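Local coordinates for protein DNA ligase (Alteromonas mediterranea, PDB 6GDR) that probably seals breaks in the DNA backbone as a minimal, ATP-dependent Lig E ligase, and binds DNA with adenosine monophosphate in its nucleotide pocket, at residues Ala85-Ser90 with Lys123-Val128; Lys219-Phe224 with Ser236-Thr241. All coordinates share one frame; numbering follows the deposited sequence.

The two contacts belong to different lobes of the ligase and follow one another along the chain, contact 1 closing before contact 2 opens. Contact 1 lies in the ATP-dependent ligase domain, where helix 81-89 meets the loop leading into strand 129-134; V88 there has its side chain about 12 Å from the bound adenosine monophosphate. Contact 2 pairs strands 214-225 and 234-240, a beta hairpin in the antiparallel sheet of the OB-like domain. The centres of contact 1 and contact 2 are about 35 Å apart and their nearest atoms about 23 Å. They share no sheet or helix. Both nevertheless reach bound DNA phosphates through serines, consistent with both lobes gripping the bound DNA.

Contact 1. Residues Ala85-Ser90 with Lys123-Val128. Unlike the reference sequence in segment 123-128: V128 (reference Ile). With nucleotides of chain A; nucleotides of chain B.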
loop_
_atom_site.group_PDB
_atom_site.type_symbol
_atom_site.label_atom_id
_atom_site.label_comp_id
_atom_site.label_asym_id
_atom_site.label_seq_id
_atom_site.Cartn_x
_atom_site.Cartn_y
_atom_site.Cartn_z
ATOM N N ALA D 85 -0.330 -10.347 6.413
ATOM C CA ALA D 85 0.119 -9.647 7.608
ATOM C C ALA D 85 0.149 -10.561 8.825
ATOM O O ALA D 85 0.898 -10.292 9.771
ATOM C CB ALA D 85 -0.780 -8.439 7.876
ATOM N N SER D 86 -0.639 -11.637 8.819
ATOM C CA SER D 86 -0.616 -12.571 9.940
ATOM C C SER D 86 0.663 -13.399 9.939
ATOM O O SER D 86 1.213 -13.699 11.006
ATOM C CB SER D 86 -1.847 -13.477 9.892
ATOM O OG SER D 86 -1.809 -14.444 10.927
ATOM N N ILE D 87 1.159 -13.764 8.757
ATOM C CA ILE D 87 2.364 -14.583 8.676
ATOM C C ILE D 87 3.603 -13.743 8.971
ATOM O O ILE D 87 4.484 -14.154 9.734
ATOM C CB ILE D 87 2.463 -15.257 7.293
ATOM C CG1 ILE D 87 1.221 -16.122 7.021
ATOM C CG2 ILE D 87 3.743 -16.084 7.202
ATOM C CD1 ILE D 87 1.216 -16.786 5.651
ATOM N N VAL D 88 3.689 -12.553 8.370
ATOM C CA VAL D 88 4.940 -11.800 8.378
ATOM C C VAL D 88 5.230 -11.222 9.757
ATOM O O VAL D 88 6.372 -11.254 10.229
ATOM C CB VAL D 88 4.893 -10.701 7.300
ATOM C CG1 VAL D 88 6.091 -9.767 7.426
ATOM C CG2 VAL D 88 4.853 -11.328 5.906
ATOM N N LEU D 89 4.215 -10.673 10.422
ATOM C CA LEU D 89 4.461 -9.944 11.659
ATOM C C LEU D 89 4.555 -10.846 12.883
ATOM O O LEU D 89 5.040 -10.394 13.927
ATOM C CB LEU D 89 3.363 -8.906 11.884
ATOM C CG LEU D 89 3.156 -7.893 10.755
ATOM C CD1 LEU D 89 1.993 -6.968 11.089
ATOM C CD2 LEU D 89 4.419 -7.088 10.491
ATOM N N SER D 90 4.117 -12.097 12.784
ATOM C CA SER D 90 4.123 -12.988 13.935
ATOM C C SER D 90 5.510 -13.579 14.152
ATOM O O SER D 90 6.228 -13.887 13.195
ATOM C CB SER D 90 3.103 -14.110 13.745
ATOM O OG SER D 90 1.794 -13.588 13.588
ATOM N N LYS D 123 5.371 -23.061 9.085
ATOM C CA LYS D 123 5.807 -23.157 7.698
ATOM C C LYS D 123 4.847 -22.400 6.785
ATOM O O LYS D 123 4.716 -22.727 5.601
ATOM C CB LYS D 123 5.897 -24.627 7.278
ATOM N N ARG D 124 4.174 -21.384 7.328
ATOM C CA ARG D 124 3.194 -20.620 6.567
ATOM C C ARG D 124 3.837 -19.747 5.499
ATOM O O ARG D 124 3.129 -19.265 4.608
ATOM C CB ARG D 124 2.364 -19.758 7.523
ATOM C CG ARG D 124 1.869 -20.514 8.754
ATOM C CD ARG D 124 0.709 -19.800 9.436
ATOM N NE ARG D 124 1.139 -18.670 10.254
ATOM C CZ ARG D 124 0.308 -17.844 10.882
ATOM N NH1 ARG D 124 0.785 -16.843 11.610
ATOM N NH2 ARG D 124 -1.004 -18.013 10.782
ATOM N N TRP D 125 5.153 -19.546 5.558
ATOM C CA TRP D 125 5.866 -18.757 4.561
ATOM C C TRP D 125 6.033 -19.485 3.234
ATOM O O TRP D 125 6.677 -18.938 2.332
ATOM C CB TRP D 125 7.245 -18.369 5.097
ATOM C CG TRP D 125 7.203 -17.466 6.290
ATOM C CD1 TRP D 125 6.746 -17.776 7.539
ATOM C CD2 TRP D 125 7.645 -16.105 6.350
ATOM N NE1 TRP D 125 6.871 -16.690 8.371
ATOM C CE2 TRP D 125 7.421 -15.651 7.664
ATOM C CE3 TRP D 125 8.205 -15.226 5.419
ATOM C CZ2 TRP D 125 7.738 -14.358 8.072
ATOM C CZ3 TRP D 125 8.519 -13.942 5.824
ATOM C CH2 TRP D 125 8.284 -13.521 7.139
ATOM N N ALA D 126 5.481 -20.691 3.091
ATOM C CA ALA D 126 5.721 -21.481 1.887
ATOM C C ALA D 126 5.303 -20.719 0.635
ATOM O O ALA D 126 6.043 -20.679 -0.356
ATOM C CB ALA D 126 4.976 -22.813 1.983
ATOM N N LYS D 127 4.122 -20.102 0.661
ATOM C CA LYS D 127 3.579 -19.407 -0.498
ATOM C C LYS D 127 3.766 -17.895 -0.415
ATOM O O LYS D 127 3.050 -17.148 -1.091
ATOM C CB LYS D 127 2.099 -19.759 -0.667
ATOM C CG LYS D 127 1.868 -21.173 -1.189
ATOM C CD LYS D 127 2.105 -21.262 -2.693
ATOM C CE LYS D 127 2.415 -22.685 -3.138
ATOM N NZ LYS D 127 3.878 -22.976 -3.119
ATOM N N VAL D 128 4.718 -17.432 0.390
ATOM C CA VAL D 128 5.065 -16.019 0.470
ATOM C C VAL D 128 6.260 -15.766 -0.435
ATOM O O VAL D 128 7.138 -16.622 -0.597
ATOM C CB VAL D 128 5.367 -15.593 1.922
ATOM C CG1 VAL D 128 5.833 -14.142 1.979
ATOM C CG2 VAL D 128 4.137 -15.788 2.795
ATOM P P DC A 16 -2.579 -12.903 14.090
ATOM O OP1 DC A 16 -1.897 -14.037 13.429
ATOM O OP2 DC A 16 -3.815 -13.140 14.868
ATOM O "O5'" DC A 16 -1.524 -12.164 15.034
ATOM C "C5'" DC A 16 -0.473 -11.406 14.451
ATOM C "C4'" DC A 16 0.542 -10.987 15.496
ATOM O "O4'" DC A 16 0.091 -9.765 16.146
ATOM C "C3'" DC A 16 0.755 -11.996 16.617
ATOM O "O3'" DC A 16 2.113 -11.970 17.056
ATOM C "C2'" DC A 16 -0.225 -11.517 17.680
ATOM C "C1'" DC A 16 -0.142 -10.002 17.524
ATOM N N1 DC A 16 -1.381 -9.252 17.931
ATOM C C2 DC A 16 -1.264 -8.067 18.670
ATOM O O2 DC A 16 -0.140 -7.662 18.992
ATOM N N3 DC A 16 -2.391 -7.396 19.019
ATOM C C4 DC A 16 -3.586 -7.862 18.655
ATOM N N4 DC A 16 -4.666 -7.165 19.023
ATOM C C5 DC A 16 -3.727 -9.062 17.898
ATOM C C6 DC A 16 -2.611 -9.715 17.557
ATOM P P DT A 15 -7.766 -10.304 10.892
ATOM O OP1 DT A 15 -7.696 -11.414 9.915
ATOM O OP2 DT A 15 -8.879 -10.251 11.866
ATOM O "O5'" DT A 15 -6.396 -10.250 11.710
ATOM C "C5'" DT A 15 -5.168 -10.079 11.019
ATOM C "C4'" DT A 15 -4.020 -9.875 11.990
ATOM O "O4'" DT A 15 -4.127 -8.570 12.599
ATOM C "C3'" DT A 15 -3.975 -10.875 13.151
ATOM O "O3'" DT A 15 -2.908 -11.804 12.966
ATOM C "C2'" DT A 15 -3.789 -10.006 14.407
ATOM C "C1'" DT A 15 -3.504 -8.615 13.855
ATOM N N1 DT A 15 -4.037 -7.500 14.701
ATOM C C2 DT A 15 -3.155 -6.618 15.284
ATOM O O2 DT A 15 -1.947 -6.694 15.153
ATOM N N3 DT A 15 -3.743 -5.634 16.034
ATOM C C4 DT A 15 -5.095 -5.448 16.256
ATOM O O4 DT A 15 -5.526 -4.532 16.948
ATOM C C5 DT A 15 -5.965 -6.408 15.615
ATOM C C7 DT A 15 -7.452 -6.308 15.783
ATOM C C6 DT A 15 -5.401 -7.376 14.876
ATOM P P DC B 9 5.360 -0.821 11.202
ATOM O OP1 DC B 9 6.704 -0.944 10.533
ATOM O OP2 DC B 9 4.819 0.578 11.093
ATOM O "O5'" DC B 9 4.338 -1.865 10.625
ATOM C "C5'" DC B 9 4.613 -2.464 9.380
ATOM C "C4'" DC B 9 3.437 -3.368 9.001
ATOM O "O4'" DC B 9 2.658 -3.571 10.006
ATOM C "C3'" DC B 9 2.542 -2.631 7.945
ATOM O "O3'" DC B 9 2.997 -2.892 6.726
ATOM C "C2'" DC B 9 1.144 -3.231 8.183
ATOM C "C1'" DC B 9 1.112 -3.449 9.481
ATOM N N1 DC B 9 0.476 -2.393 10.135
ATOM C C2 DC B 9 -0.970 -2.396 10.279
ATOM O O2 DC B 9 -1.626 -3.317 9.829
ATOM N N3 DC B 9 -1.637 -1.289 10.968
ATOM C C4 DC B 9 -0.892 -0.211 11.496
ATOM N N4 DC B 9 -1.559 0.845 12.156
ATOM C C5 DC B 9 0.575 -0.200 11.354
ATOM C C6 DC B 9 1.241 -1.302 10.668
#
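Apolar packing centres on I87, whose two branches divide the opposing segment between them. CG2 sits over one face of the W125 indole, 3.5 Å from the centroid of the five-membered ring and only 16° off its normal, a CH-pi contact. With CG1 beside the backbone N (chi1 -58°) and the chain extended beyond it, CD1 reaches R124, 3.3 Å from its backbone O and also close to its CB, and touches V128 CG2. V88 adds a flank: its CA lies 3.8 Å from W125 CZ2. Beyond the contact, the indole meets F61 edge-to-face and packs on I55 and P58, which seats the loop 123-128 against that part of the chain; V88 on the helix also touches I55.

Polar groups gather on the DNA side. The R124 guanidinium has I87 CG1 over one face and, at its edge, S90 OG; its NH1 comes within 3.2 Å of S86 O, but at a poor angle for a hydrogen bond. S86 O is instead taken by S90 OG at 2.6 Å, in the carbonyl plane. S86 OG, anti to the backbone N (chi1 177°), donates to OP1 of DC16 of chain A at 2.5 Å.

L89 meets the other strand through CD1, 3.6 Å from O4' of DC9 of chain B. The chemistry thus joins an apolar core of I87, W125 and V128 to a polar rim, where the positive charge of R124 probably adds electrostatic attraction for the DNA backbone.

Contact 2. Residues Lys219-Phe224 with Ser236-Thr241; sequences KVLAHF and SLLVET. Unlike the reference sequence in segment 219-224: F224 (reference Leu).
S236 opens the pairing opposite F224: F224 N donates to S236 O at 3.0 Å, and the return bond from S236 N to F224 O is weak. S236 OG lies 3.3 Å from F224 CB, while its hydrogen bond goes to a phosphate of the bound DNA; the F224 ring makes a cation-pi contact with K248.

L237 forms a non-hydrogen-bonded pair with H223 on the other face. Its CD2 meets the imidazole obliquely, 3.6 Å from H223 CD2, the two side chains lying side by side and pointing the same way; H223 NE2 is held by P262 O. L237 CB also meets V220 CG2.

L238 faces both L221 and A222, a classic beta bulge. L238 N donates to A222 O at 3.0 Å, and L238 O accepts from L221 N. Its CB touches the edge of the F224 ring at CE2 (3.9 Å).

V239 turns to the face of V220, where its CG1 approaches V220 CA, and its own CA makes a 3.2 Å CA-H...O contact with K219 O.

E240 accepts from K219 N at 2.8 Å through its backbone O. Its CB is covered by L221 CD1 (3.7 Å), which gets there because L221 CG stands beside its backbone N (chi1 -55°) and the chain runs on extended. Replacing L221 with a serine would probably uncover the aliphatic base of E240, removing the methyl that bridges the bulge to it.

Backbone bonds of uneven strength thus join the two strands of this OB-like domain's hairpin around its bulge, while S236 turns one end of it to the DNA.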
loop_
_atom_site.group_PDB
_atom_site.type_symbol
_atom_site.label_atom_id
_atom_site.label_comp_id
_atom_site.label_asym_id
_atom_site.label_seq_id
_atom_site.Cartn_x
_atom_site.Cartn_y
_atom_site.Cartn_z
ATOM N N LYS D 219 -25.797 5.573 7.820
ATOM C CA LYS D 219 -26.526 6.296 8.853
ATOM C C LYS D 219 -25.716 6.298 10.142
ATOM O O LYS D 219 -25.302 5.237 10.621
ATOM C CB LYS D 219 -27.898 5.664 9.093
ATOM C CG LYS D 219 -28.711 6.331 10.198
ATOM C CD LYS D 219 -30.113 5.744 10.308
ATOM C CE LYS D 219 -30.083 4.253 10.622
ATOM N NZ LYS D 219 -31.440 3.706 10.893
ATOM N N VAL D 220 -25.494 7.489 10.697
ATOM C CA VAL D 220 -24.742 7.613 11.940
ATOM C C VAL D 220 -25.579 7.077 13.093
ATOM O O VAL D 220 -26.750 7.441 13.257
ATOM C CB VAL D 220 -24.324 9.074 12.179
ATOM C CG1 VAL D 220 -25.515 10.017 12.084
ATOM C CG2 VAL D 220 -23.632 9.226 13.533
ATOM N N LEU D 221 -24.973 6.205 13.904
ATOM C CA LEU D 221 -25.661 5.571 15.019
ATOM C C LEU D 221 -25.240 6.097 16.384
ATOM O O LEU D 221 -26.012 5.966 17.338
ATOM C CB LEU D 221 -25.426 4.052 14.997
ATOM C CG LEU D 221 -25.791 3.308 13.712
ATOM C CD1 LEU D 221 -25.531 1.820 13.886
ATOM C CD2 LEU D 221 -27.239 3.553 13.320
ATOM N N ALA D 222 -24.050 6.676 16.506
ATOM C CA ALA D 222 -23.563 7.144 17.798
ATOM C C ALA D 222 -22.318 7.988 17.568
ATOM O O ALA D 222 -21.719 7.967 16.490
ATOM C CB ALA D 222 -23.262 5.974 18.739
ATOM N N HIS D 223 -21.943 8.735 18.602
ATOM C CA HIS D 223 -20.746 9.559 18.600
ATOM C C HIS D 223 -19.713 8.968 19.551
ATOM O O HIS D 223 -20.055 8.256 20.500
ATOM C CB HIS D 223 -21.064 10.997 19.021
ATOM C CG HIS D 223 -22.029 11.695 18.115
ATOM N ND1 HIS D 223 -22.469 12.981 18.345
ATOM C CD2 HIS D 223 -22.638 11.288 16.975
ATOM C CE1 HIS D 223 -23.308 13.335 17.388
ATOM N NE2 HIS D 223 -23.428 12.326 16.544
ATOM N N PHE D 224 -18.444 9.269 19.288
ATOM C CA PHE D 224 -17.344 8.832 20.137
ATOM C C PHE D 224 -16.434 10.017 20.412
ATOM O O PHE D 224 -15.989 10.693 19.479
ATOM C CB PHE D 224 -16.558 7.689 19.490
ATOM C CG PHE D 224 -17.226 6.351 19.617
ATOM C CD1 PHE D 224 -17.177 5.652 20.810
ATOM C CD2 PHE D 224 -17.903 5.793 18.546
ATOM C CE1 PHE D 224 -17.790 4.421 20.935
ATOM C CE2 PHE D 224 -18.519 4.562 18.665
ATOM C CZ PHE D 224 -18.462 3.875 19.861
ATOM N N SER D 236 -15.014 10.087 16.331
ATOM C CA SER D 236 -15.481 9.210 15.269
ATOM C C SER D 236 -16.990 9.057 15.374
ATOM O O SER D 236 -17.613 9.456 16.360
ATOM C CB SER D 236 -14.792 7.843 15.331
ATOM O OG SER D 236 -15.071 7.189 16.557
ATOM N N LEU D 237 -17.572 8.463 14.332
ATOM C CA LEU D 237 -19.005 8.220 14.253
ATOM C C LEU D 237 -19.238 6.753 13.936
ATOM O O LEU D 237 -18.630 6.213 13.006
ATOM C CB LEU D 237 -19.660 9.093 13.177
ATOM C CG LEU D 237 -19.434 10.602 13.271
ATOM C CD1 LEU D 237 -20.016 11.287 12.048
ATOM C CD2 LEU D 237 -20.047 11.163 14.542
ATOM N N LEU D 238 -20.115 6.110 14.702
ATOM C CA LEU D 238 -20.503 4.730 14.421
ATOM C C LEU D 238 -21.599 4.760 13.365
ATOM O O LEU D 238 -22.774 4.957 13.676
ATOM C CB LEU D 238 -20.972 4.023 15.687
ATOM C CG LEU D 238 -21.446 2.579 15.488
ATOM C CD1 LEU D 238 -20.332 1.705 14.918
ATOM C CD2 LEU D 238 -21.964 1.998 16.793
ATOM N N VAL D 239 -21.212 4.564 12.110
ATOM C CA VAL D 239 -22.139 4.608 11.001
ATOM C C VAL D 239 -22.520 3.183 10.616
ATOM O O VAL D 239 -21.909 2.211 11.053
ATOM C CB VAL D 239 -21.554 5.381 9.793
ATOM C CG1 VAL D 239 -21.196 6.803 10.198
ATOM C CG2 VAL D 239 -20.337 4.662 9.226
ATOM N N GLU D 240 -23.550 3.056 9.781
ATOM C CA GLU D 240 -24.021 1.753 9.330
ATOM C C GLU D 240 -24.520 1.883 7.901
ATOM O O GLU D 240 -25.274 2.807 7.586
ATOM C CB GLU D 240 -25.131 1.221 10.242
ATOM C CG GLU D 240 -25.821 -0.030 9.720
ATOM C CD GLU D 240 -26.754 -0.648 10.742
ATOM O OE1 GLU D 240 -26.259 -1.285 11.695
ATOM O OE2 GLU D 240 -27.983 -0.487 10.597
ATOM N N THR D 241 -24.099 0.959 7.045
ATOM C CA THR D 241 -24.498 0.991 5.652
ATOM C C THR D 241 -25.876 0.360 5.479
ATOM O O THR D 241 -26.319 -0.430 6.318
ATOM C CB THR D 241 -23.480 0.250 4.790
ATOM O OG1 THR D 241 -23.496 -1.146 5.116
ATOM C CG2 THR D 241 -22.081 0.804 5.013
#